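Glycosyl hydrolases family 2, sugar binding domain protein (Bacteroides uniformis str. 3978 T3 ii, PDB 6D1P) probably hydrolyses O-glycosidic bonds of beta-glucuronides, as a gut-bacterial beta-glucuronidase of glycosyl hydrolase family 2. Local coordinates at residues I177-S182 / P432-T437; L425-D430 / A464-E469; S182-Y187 / P388-G393. All blocks are in the same frame, centred on the assembly; numbering follows the deposited sequence.

Interaction 1. Residues I177-S182 / P432-T437; sequences IPSDMS and PGDFQT. With K (potassium ion), chain K; NA (sodium ion), chain D.
Ser179 and Asp434 mark the closest backbone approach, their CA atoms 7.4 Å apart, where a type I beta turn spanning Ser179 to Ser182 meets an irregular loop. The turn belongs to the family 2 sugar binding domain and the loop follows strand 420-432 of the TIM barrel domain, so the contact is an interdomain one. Ser179 carries its polar centre. With OG swung away from the backbone N (chi1 158°), the hydroxyl donates to Asp434 OD2 at 2.9 Å, reaching that oxygen from above the carboxylate plane, 50° out of it. The same OG accepts from Met181 N at 2.7 Å with an N-H...O angle of 160°, the signature of an ST turn; one hydroxyl thus braces its own turn and grips the other domain. Met181 runs past Asp434 in the opposite direction. Its CG lies 3.3 Å from Asp434 OD1, its chain then bends at the sulfur, and CE comes to 3.4 Å from Pro432 O. Met181 SD lies 3.9 Å from Gly433 CA; a CB there would collide with the sulfur and, at these backbone angles, would be jammed against the carbonyl O of Pro432. Asp434 OD1 also forms a salt bridge with Arg50 of the second subunit, so the two carboxylate oxygens look to different partners. Two metal ions lie close by. Behind a cis peptide bond, Pro178 O coordinates potassium at 2.6 Å, together with the carbonyl oxygens of Asp173 and Met176. Near the Asp434 backbone a sodium ion is bound by Thr174 OG1 and by Ser44 OG of the second subunit, and Asp434 completes the protein part of this site through its backbone O, 2.7 Å from the metal.

Interaction 2. Residues L425-D430 / A464-E469; sequences LGNEND and AIRRCE
Arg467 lays its side chain across Glu428 and ends on Asp430, beside the parallel Asn427-Arg466 beta bridge. Its CB is 3.9 Å from Glu428 CG, its CG lies 3.8 Å from Asp430 OD2, and CD keeps to the Glu428 CG methylene at 3.7 Å. A bend at chi3 (91°) then turns the guanidinium so that one face stacks on the Glu428 carboxylate, the planes 18° apart. At the edge, NE and NH2 both donate to Asp430 OD1, at 2.9 and 2.7 Å, in the guanidinium plane; NH1 makes a long ion pair, 3.8 Å, with Glu428 OE2, which lies well out of that plane, an attraction of charges alone. That oxygen is gripped more directly by Arg466 NH1 at 2.6 Å, on its anti side, completing a four-residue salt-bridge network. With an alanine in place of Arg467, Asp430 OD1 would probably lose both N-H donors and the Glu428 carboxylate its stacked partner. The network sits at the C-terminal ends of barrel strands 420-432 and 462-466, where TIM-barrel glycosidases carry their active site, consistent with a glycerol bound at Glu428 OE2. Helix 440-457 joins these strands in a beta-alpha-beta crossover, its Met447 packing on Leu425 and Ile465.

Interaction 3. Residues S182-Y187 / P388-G393; sequences SDFNLY and PWCRGG
Phe184 turns the edge of its ring to Cys390 SG in a sulfur-aromatic contact that links the sugar binding domain to the TIM barrel domain. The evidence is angular: the sulfur is 5.5 Å from the ring centroid and 84° off the ring normal, practically in the ring plane, with Phe184 CE1 the touching atom at 4.1 Å. Both torsions serve this arrangement. The Phe184 ring carbon CG stands between its backbone N and carbonyl carbon (chi1 61°), while Cys390 extends SG opposite its own backbone N, toward the ring. The Phe184 side chain also packs on Phe581 of strand 581-582. Beside the sulfur lies the hydroxyl of Ser182, whose OG is 3.3 Å from Cys390 SG and 3.2 Å from Cys390 O; its clear bond is to Ser179 O, within its own loop. Arg391 runs past the Ser182 backbone as an extended chain. Its CD is 4.0 Å from Ser182 CA, and NH1 comes to 3.9 Å from Asp183 N, with the guanidinium set obliquely to that backbone. Both ends of this pair are anchored away from each other: Asp183 bonds to Thr583 and Asn595 through its carboxylate oxygens, whereas Arg391 spans the domain boundary, NH1 on Met181 O and NH2 in a salt bridge with Glu428. The barrel loop that presents these groups makes an inverse gamma turn centred on Trp389, and is tied across its own width by Trp389 NE1 donating to Gly393 O at 3.2 Å, in the carbonyl plane.

In the fold
From the N terminus, the chain first supplies the loop 177-187 between strands 162-169 and 194-199, which serves two contacts and hands over at Ser182. Its second half is met by 388-393, closing interaction 3 over about 200 residues. Residues 425-430 then open interaction 2, and 432-437 returns to the first half of the loop, closing interaction 1, whose longer span encloses interaction 3. Interaction 2 closes last, at 464-469, and therefore crosses interaction 1. It joins neighbouring barrel strands, whereas the other two tie the sugar binding domain to the barrel. The segments are also probably hydrogen-bonded to one another, Asn427 N to Trp389 O and Asp434 N to Gly392 O.

Interaction 1. Residues I177-S182 / P432-T437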
loop_
_atom_site.group_PDB
_atom_site.type_symbol
_atom_site.label_atom_id
_atom_site.label_comp_id
_atom_site.label_asym_id
_atom_site.label_seq_id
_atom_site.Cartn_x
_atom_site.Cartn_y
_atom_site.Cartn_z
ATOM N N ILE A 177 18.024 -14.369 2.734
ATOM C CA ILE A 177 19.043 -13.509 2.128
ATOM C C ILE A 177 18.441 -12.965 0.840
ATOM O O ILE A 177 17.603 -13.650 0.230
ATOM C CB ILE A 177 20.367 -14.258 1.869
ATOM C CG1 ILE A 177 20.159 -15.513 1.020
ATOM C CG2 ILE A 177 21.071 -14.639 3.171
ATOM C CD1 ILE A 177 21.474 -16.048 0.449
ATOM N N PRO A 178 18.802 -11.738 0.393
ATOM C CA PRO A 178 19.727 -10.809 1.053
ATOM C C PRO A 178 19.095 -10.050 2.193
ATOM O O PRO A 178 17.885 -10.039 2.345
ATOM C CB PRO A 178 20.083 -9.829 -0.062
ATOM C CG PRO A 178 18.785 -9.720 -0.829
ATOM C CD PRO A 178 18.268 -11.157 -0.856
ATOM N N SER A 179 19.925 -9.353 2.947
ATOM C CA SER A 179 19.462 -8.595 4.091
ATOM C C SER A 179 18.813 -7.299 3.667
ATOM O O SER A 179 19.280 -6.615 2.742
ATOM C CB SER A 179 20.627 -8.272 5.014
ATOM O OG SER A 179 20.310 -7.158 5.813
ATOM N N ASP A 180 17.779 -6.907 4.415
ATOM C CA ASP A 180 17.194 -5.603 4.130
ATOM C C ASP A 180 18.116 -4.449 4.506
ATOM O O ASP A 180 17.770 -3.289 4.267
ATOM C CB ASP A 180 15.849 -5.451 4.846
ATOM C CG ASP A 180 14.702 -6.110 4.079
ATOM O OD1 ASP A 180 14.312 -5.589 3.006
ATOM O OD2 ASP A 180 14.209 -7.155 4.544
ATOM N N MET A 181 19.266 -4.714 5.110
ATOM C CA MET A 181 20.254 -3.655 5.234
ATOM C C MET A 181 20.970 -3.364 3.916
ATOM O O MET A 181 21.715 -2.382 3.844
ATOM C CB MET A 181 21.249 -4.021 6.330
ATOM C CG MET A 181 20.573 -4.311 7.673
ATOM S SD MET A 181 21.733 -4.621 9.012
ATOM C CE MET A 181 22.414 -2.972 9.222
ATOM N N SER A 182 20.738 -4.172 2.876
ATOM C CA SER A 182 21.380 -3.985 1.582
ATOM C C SER A 182 20.997 -2.650 0.962
ATOM O O SER A 182 19.890 -2.138 1.164
ATOM C CB SER A 182 20.995 -5.111 0.624
ATOM O OG SER A 182 21.543 -6.349 1.045
ATOM N N PRO A 432 27.093 -5.933 10.632
ATOM C CA PRO A 432 26.115 -6.561 11.531
ATOM C C PRO A 432 24.791 -5.805 11.612
ATOM O O PRO A 432 24.677 -4.659 11.199
ATOM C CB PRO A 432 26.819 -6.493 12.895
ATOM C CG PRO A 432 27.637 -5.279 12.812
ATOM C CD PRO A 432 28.143 -5.220 11.382
ATOM N N GLY A 433 23.794 -6.465 12.209
ATOM C CA GLY A 433 22.609 -5.736 12.627
ATOM C C GLY A 433 21.276 -6.447 12.521
ATOM O O GLY A 433 20.307 -6.074 13.202
ATOM N N ASP A 434 21.197 -7.467 11.666
ATOM C CA ASP A 434 19.925 -8.150 11.498
ATOM C C ASP A 434 19.603 -9.093 12.651
ATOM O O ASP A 434 18.452 -9.493 12.785
ATOM C CB ASP A 434 19.910 -8.907 10.168
ATOM C CG ASP A 434 19.321 -8.077 9.037
ATOM O OD1 ASP A 434 19.139 -6.849 9.233
ATOM O OD2 ASP A 434 19.025 -8.651 7.963
ATOM N N PHE A 435 20.581 -9.468 13.477
ATOM C CA PHE A 435 20.343 -10.313 14.643
ATOM C C PHE A 435 21.002 -9.690 15.866
ATOM O O PHE A 435 21.846 -8.796 15.746
ATOM C CB PHE A 435 20.849 -11.745 14.424
ATOM C CG PHE A 435 20.347 -12.360 13.139
ATOM C CD1 PHE A 435 21.074 -12.223 11.960
ATOM C CD2 PHE A 435 19.116 -13.021 13.096
ATOM C CE1 PHE A 435 20.622 -12.762 10.770
ATOM C CE2 PHE A 435 18.649 -13.562 11.908
ATOM C CZ PHE A 435 19.407 -13.435 10.737
ATOM N N GLN A 436 20.559 -10.135 17.056
ATOM C CA GLN A 436 21.147 -9.679 18.310
ATOM C C GLN A 436 22.599 -10.122 18.469
ATOM O O GLN A 436 23.358 -9.488 19.205
ATOM C CB GLN A 436 20.324 -10.198 19.484
ATOM C CG GLN A 436 18.840 -9.980 19.302
ATOM C CD GLN A 436 18.012 -10.474 20.477
ATOM O OE1 GLN A 436 18.079 -9.923 21.585
ATOM N NE2 GLN A 436 17.219 -11.520 20.240
ATOM N N THR A 437 22.994 -11.195 17.811
ATOM C CA THR A 437 24.359 -11.687 17.841
ATOM C C THR A 437 25.066 -11.368 16.534
ATOM O O THR A 437 24.445 -11.133 15.497
ATOM C CB THR A 437 24.400 -13.201 18.039
ATOM O OG1 THR A 437 24.030 -13.830 16.800
ATOM C CG2 THR A 437 23.442 -13.635 19.152
HETATM K K K K . 16.117 -10.440 4.181
HETATM NA NA NA D . 16.148 -10.868 13.082
HETATM O O HOH W 1 16.917 -8.666 6.702
HETATM O O HOH W 2 13.728 -9.407 3.806
HETATM O O HOH W 3 16.037 -12.900 15.173
#

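Interaction 2. Residues L425-D430 / A464-E469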
loop_
_atom_site.group_PDB
_atom_site.type_symbol
_atom_site.label_atom_id
_atom_site.label_comp_id
_atom_site.label_asym_id
_atom_site.label_seq_id
_atom_site.Cartn_x
_atom_site.Cartn_y
_atom_site.Cartn_z
ATOM N N LEU A 425 30.875 -15.257 -3.044
ATOM C CA LEU A 425 30.174 -15.930 -1.948
ATOM C C LEU A 425 29.424 -14.984 -1.021
ATOM O O LEU A 425 28.571 -15.444 -0.259
ATOM C CB LEU A 425 31.151 -16.769 -1.120
ATOM C CG LEU A 425 32.076 -17.673 -1.946
ATOM C CD1 LEU A 425 33.135 -18.311 -1.047
ATOM C CD2 LEU A 425 31.292 -18.740 -2.714
ATOM N N GLY A 426 29.703 -13.688 -1.069
ATOM C CA GLY A 426 28.967 -12.757 -0.234
ATOM C C GLY A 426 29.573 -11.381 -0.341
ATOM O O GLY A 426 30.669 -11.201 -0.883
ATOM N N ASN A 427 28.841 -10.407 0.193
ATOM C CA ASN A 427 29.229 -9.007 0.113
ATOM C C ASN A 427 29.041 -8.338 1.466
ATOM O O ASN A 427 27.965 -8.431 2.067
ATOM C CB ASN A 427 28.416 -8.283 -0.966
ATOM C CG ASN A 427 28.762 -6.831 -1.062
ATOM O OD1 ASN A 427 29.893 -6.464 -1.425
ATOM N ND2 ASN A 427 27.794 -5.978 -0.737
ATOM N N GLU A 428 30.090 -7.663 1.936
ATOM C CA GLU A 428 30.073 -6.951 3.214
ATOM C C GLU A 428 29.476 -7.812 4.324
ATOM O O GLU A 428 28.574 -7.405 5.062
ATOM C CB GLU A 428 29.338 -5.614 3.060
ATOM C CG GLU A 428 30.062 -4.717 2.029
ATOM C CD GLU A 428 29.501 -3.311 1.901
ATOM O OE1 GLU A 428 28.403 -3.019 2.450
ATOM O OE2 GLU A 428 30.171 -2.482 1.232
ATOM N N ASN A 429 29.985 -9.036 4.439
ATOM C CA ASN A 429 29.496 -9.864 5.535
ATOM C C ASN A 429 30.047 -9.435 6.893
ATOM O O ASN A 429 29.725 -10.061 7.902
ATOM C CB ASN A 429 29.810 -11.330 5.262
ATOM C CG ASN A 429 29.154 -11.824 3.995
ATOM O OD1 ASN A 429 29.828 -12.038 2.985
ATOM N ND2 ASN A 429 27.832 -11.998 4.027
ATOM N N ASP A 430 30.869 -8.402 6.947
ATOM C CA ASP A 430 31.272 -7.824 8.211
ATOM C C ASP A 430 30.280 -6.781 8.727
ATOM O O ASP A 430 30.559 -6.144 9.748
ATOM C CB ASP A 430 32.649 -7.188 8.066
ATOM C CG ASP A 430 32.669 -6.092 7.012
ATOM O OD1 ASP A 430 31.599 -5.827 6.394
ATOM O OD2 ASP A 430 33.755 -5.491 6.808
ATOM N N ALA A 464 35.334 -15.578 -4.931
ATOM C CA ALA A 464 35.653 -14.245 -4.442
ATOM C C ALA A 464 34.658 -13.860 -3.344
ATOM O O ALA A 464 33.578 -14.449 -3.233
ATOM C CB ALA A 464 35.623 -13.215 -5.586
ATOM N N ILE A 465 35.040 -12.873 -2.517
ATOM C CA ILE A 465 34.096 -12.084 -1.725
ATOM C C ILE A 465 34.596 -10.648 -1.690
ATOM O O ILE A 465 35.708 -10.346 -2.124
ATOM C CB ILE A 465 33.901 -12.592 -0.279
ATOM C CG1 ILE A 465 35.230 -12.528 0.488
ATOM C CG2 ILE A 465 33.247 -13.972 -0.264
ATOM C CD1 ILE A 465 35.157 -12.994 1.940
ATOM N N ARG A 466 33.760 -9.764 -1.143
ATOM C CA ARG A 466 34.081 -8.347 -1.009
ATOM C C ARG A 466 33.861 -7.890 0.429
ATOM O O ARG A 466 32.793 -8.127 1.004
ATOM C CB ARG A 466 33.241 -7.471 -1.964
ATOM C CG ARG A 466 33.691 -6.000 -1.912
ATOM C CD ARG A 466 32.861 -5.009 -2.707
ATOM N NE ARG A 466 33.245 -3.665 -2.291
ATOM C CZ ARG A 466 32.676 -3.016 -1.283
ATOM N NH1 ARG A 466 31.668 -3.580 -0.637
ATOM N NH2 ARG A 466 33.101 -1.811 -0.927
ATOM N N ARG A 467 34.874 -7.234 1.000
ATOM C CA ARG A 467 34.795 -6.545 2.289
ATOM C C ARG A 467 34.343 -7.488 3.408
ATOM O O ARG A 467 33.209 -7.438 3.884
ATOM C CB ARG A 467 33.857 -5.337 2.226
ATOM C CG ARG A 467 34.236 -4.262 3.213
ATOM C CD ARG A 467 33.139 -3.264 3.430
ATOM N NE ARG A 467 32.277 -3.672 4.545
ATOM C CZ ARG A 467 31.441 -2.847 5.166
ATOM N NH1 ARG A 467 31.367 -1.588 4.769
ATOM N NH2 ARG A 467 30.698 -3.265 6.196
ATOM N N CYS A 468 35.274 -8.347 3.822
ATOM C CA CYS A 468 35.103 -9.115 5.059
ATOM C C CYS A 468 36.513 -9.541 5.476
ATOM O O CYS A 468 36.960 -10.636 5.134
ATOM C CB CYS A 468 34.189 -10.311 4.902
ATOM S SG CYS A 468 33.866 -11.114 6.520
ATOM N N GLU A 469 37.200 -8.653 6.199
ATOM C CA GLU A 469 38.628 -8.856 6.426
ATOM C C GLU A 469 38.901 -10.151 7.180
ATOM O O GLU A 469 39.884 -10.837 6.885
ATOM C CB GLU A 469 39.233 -7.666 7.165
ATOM C CG GLU A 469 39.275 -6.390 6.337
ATOM C CD GLU A 469 40.044 -6.523 5.001
ATOM O OE1 GLU A 469 39.455 -6.181 3.944
ATOM O OE2 GLU A 469 41.234 -6.942 5.016
HETATM O O HOH W 4 31.875 -10.309 2.595
HETATM O O HOH W 5 36.083 -6.335 7.129
#

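Interaction 3. Residues S182-Y187 / P388-G393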
loop_
_atom_site.group_PDB
_atom_site.type_symbol
_atom_site.label_atom_id
_atom_site.label_comp_id
_atom_site.label_asym_id
_atom_site.label_seq_id
_atom_site.Cartn_x
_atom_site.Cartn_y
_atom_site.Cartn_z
ATOM N N SER A 182 20.738 -4.172 2.876
ATOM C CA SER A 182 21.380 -3.985 1.582
ATOM C C SER A 182 20.997 -2.650 0.962
ATOM O O SER A 182 19.890 -2.138 1.164
ATOM C CB SER A 182 20.995 -5.111 0.624
ATOM O OG SER A 182 21.543 -6.349 1.045
ATOM N N ASP A 183 21.924 -2.110 0.167
ATOM C CA ASP A 183 21.744 -0.851 -0.555
ATOM C C ASP A 183 21.061 -1.046 -1.920
ATOM O O ASP A 183 21.442 -0.446 -2.935
ATOM C CB ASP A 183 23.105 -0.175 -0.682
ATOM C CG ASP A 183 23.021 1.255 -1.202
ATOM O OD1 ASP A 183 22.117 2.012 -0.795
ATOM O OD2 ASP A 183 23.911 1.626 -2.011
ATOM N N PHE A 184 20.040 -1.897 -1.970
ATOM C CA PHE A 184 19.189 -2.054 -3.146
ATOM C C PHE A 184 17.839 -2.571 -2.671
ATOM O O PHE A 184 17.696 -3.016 -1.526
ATOM C CB PHE A 184 19.834 -2.987 -4.190
ATOM C CG PHE A 184 20.085 -4.392 -3.696
ATOM C CD1 PHE A 184 21.260 -4.712 -3.011
ATOM C CD2 PHE A 184 19.176 -5.403 -3.949
ATOM C CE1 PHE A 184 21.515 -6.018 -2.567
ATOM C CE2 PHE A 184 19.413 -6.717 -3.504
ATOM C CZ PHE A 184 20.596 -7.018 -2.810
ATOM N N ASN A 185 16.828 -2.478 -3.543
ATOM C CA ASN A 185 15.498 -2.979 -3.181
ATOM C C ASN A 185 15.464 -4.490 -3.331
ATOM O O ASN A 185 16.046 -5.035 -4.274
ATOM C CB ASN A 185 14.393 -2.374 -4.046
ATOM C CG ASN A 185 14.308 -0.859 -3.935
ATOM O OD1 ASN A 185 14.662 -0.135 -4.879
ATOM N ND2 ASN A 185 13.808 -0.374 -2.804
ATOM N N LEU A 186 14.803 -5.163 -2.379
ATOM C CA LEU A 186 14.400 -6.564 -2.519
ATOM C C LEU A 186 13.062 -6.541 -3.243
ATOM O O LEU A 186 11.989 -6.527 -2.625
ATOM C CB LEU A 186 14.299 -7.270 -1.172
ATOM C CG LEU A 186 15.554 -7.857 -0.496
ATOM C CD1 LEU A 186 16.687 -6.843 -0.365
ATOM C CD2 LEU A 186 15.209 -8.447 0.889
ATOM N N TYR A 187 13.140 -6.546 -4.572
ATOM C CA TYR A 187 11.981 -6.353 -5.426
ATOM C C TYR A 187 11.000 -7.520 -5.327
ATOM O O TYR A 187 11.375 -8.658 -5.063
ATOM C CB TYR A 187 12.442 -6.179 -6.873
ATOM C CG TYR A 187 12.904 -4.785 -7.216
ATOM C CD1 TYR A 187 12.096 -3.689 -6.945
ATOM C CD2 TYR A 187 14.151 -4.561 -7.803
ATOM C CE1 TYR A 187 12.496 -2.405 -7.268
ATOM C CE2 TYR A 187 14.572 -3.267 -8.137
ATOM C CZ TYR A 187 13.732 -2.191 -7.854
ATOM O OH TYR A 187 14.099 -0.895 -8.167
ATOM N N PRO A 388 23.361 -13.708 -2.945
ATOM C CA PRO A 388 22.974 -12.513 -2.187
ATOM C C PRO A 388 23.150 -12.654 -0.678
ATOM O O PRO A 388 22.309 -12.168 0.092
ATOM C CB PRO A 388 21.499 -12.308 -2.586
ATOM C CG PRO A 388 21.025 -13.613 -3.074
ATOM C CD PRO A 388 22.190 -14.476 -3.419
ATOM N N TRP A 389 24.235 -13.303 -0.239
ATOM C CA TRP A 389 24.650 -13.215 1.165
ATOM C C TRP A 389 25.295 -11.841 1.346
ATOM O O TRP A 389 26.512 -11.658 1.257
ATOM C CB TRP A 389 25.593 -14.351 1.544
ATOM C CG TRP A 389 25.801 -14.431 3.023
ATOM C CD1 TRP A 389 25.011 -13.879 3.985
ATOM C CD2 TRP A 389 26.873 -15.084 3.714
ATOM N NE1 TRP A 389 25.514 -14.147 5.226
ATOM C CE2 TRP A 389 26.657 -14.889 5.091
ATOM C CE3 TRP A 389 27.988 -15.815 3.303
ATOM C CZ2 TRP A 389 27.517 -15.402 6.065
ATOM C CZ3 TRP A 389 28.844 -16.322 4.265
ATOM C CH2 TRP A 389 28.603 -16.112 5.637
ATOM N N CYS A 390 24.448 -10.851 1.593
ATOM C CA CYS A 390 24.822 -9.445 1.486
ATOM C C CYS A 390 24.348 -8.722 2.745
ATOM O O CYS A 390 23.164 -8.389 2.858
ATOM C CB CYS A 390 24.224 -8.846 0.215
ATOM S SG CYS A 390 24.545 -7.109 -0.082
ATOM N N ARG A 391 25.282 -8.500 3.680
ATOM C CA ARG A 391 25.089 -7.769 4.934
ATOM C C ARG A 391 24.242 -8.526 5.957
ATOM O O ARG A 391 23.553 -9.498 5.620
ATOM C CB ARG A 391 24.466 -6.391 4.695
ATOM C CG ARG A 391 25.371 -5.414 3.930
ATOM C CD ARG A 391 24.739 -4.032 3.768
ATOM N NE ARG A 391 25.681 -3.151 3.083
ATOM C CZ ARG A 391 25.455 -1.873 2.786
ATOM N NH1 ARG A 391 24.290 -1.299 3.105
ATOM N NH2 ARG A 391 26.405 -1.165 2.166
ATOM N N GLY A 392 24.374 -8.122 7.229
ATOM C CA GLY A 392 23.422 -8.427 8.277
ATOM C C GLY A 392 23.882 -9.440 9.303
ATOM O O GLY A 392 23.308 -9.486 10.400
ATOM N N GLY A 393 24.887 -10.253 8.984
ATOM C CA GLY A 393 25.328 -11.297 9.880
ATOM C C GLY A 393 25.074 -12.670 9.300
ATOM O O GLY A 393 25.483 -12.963 8.175
#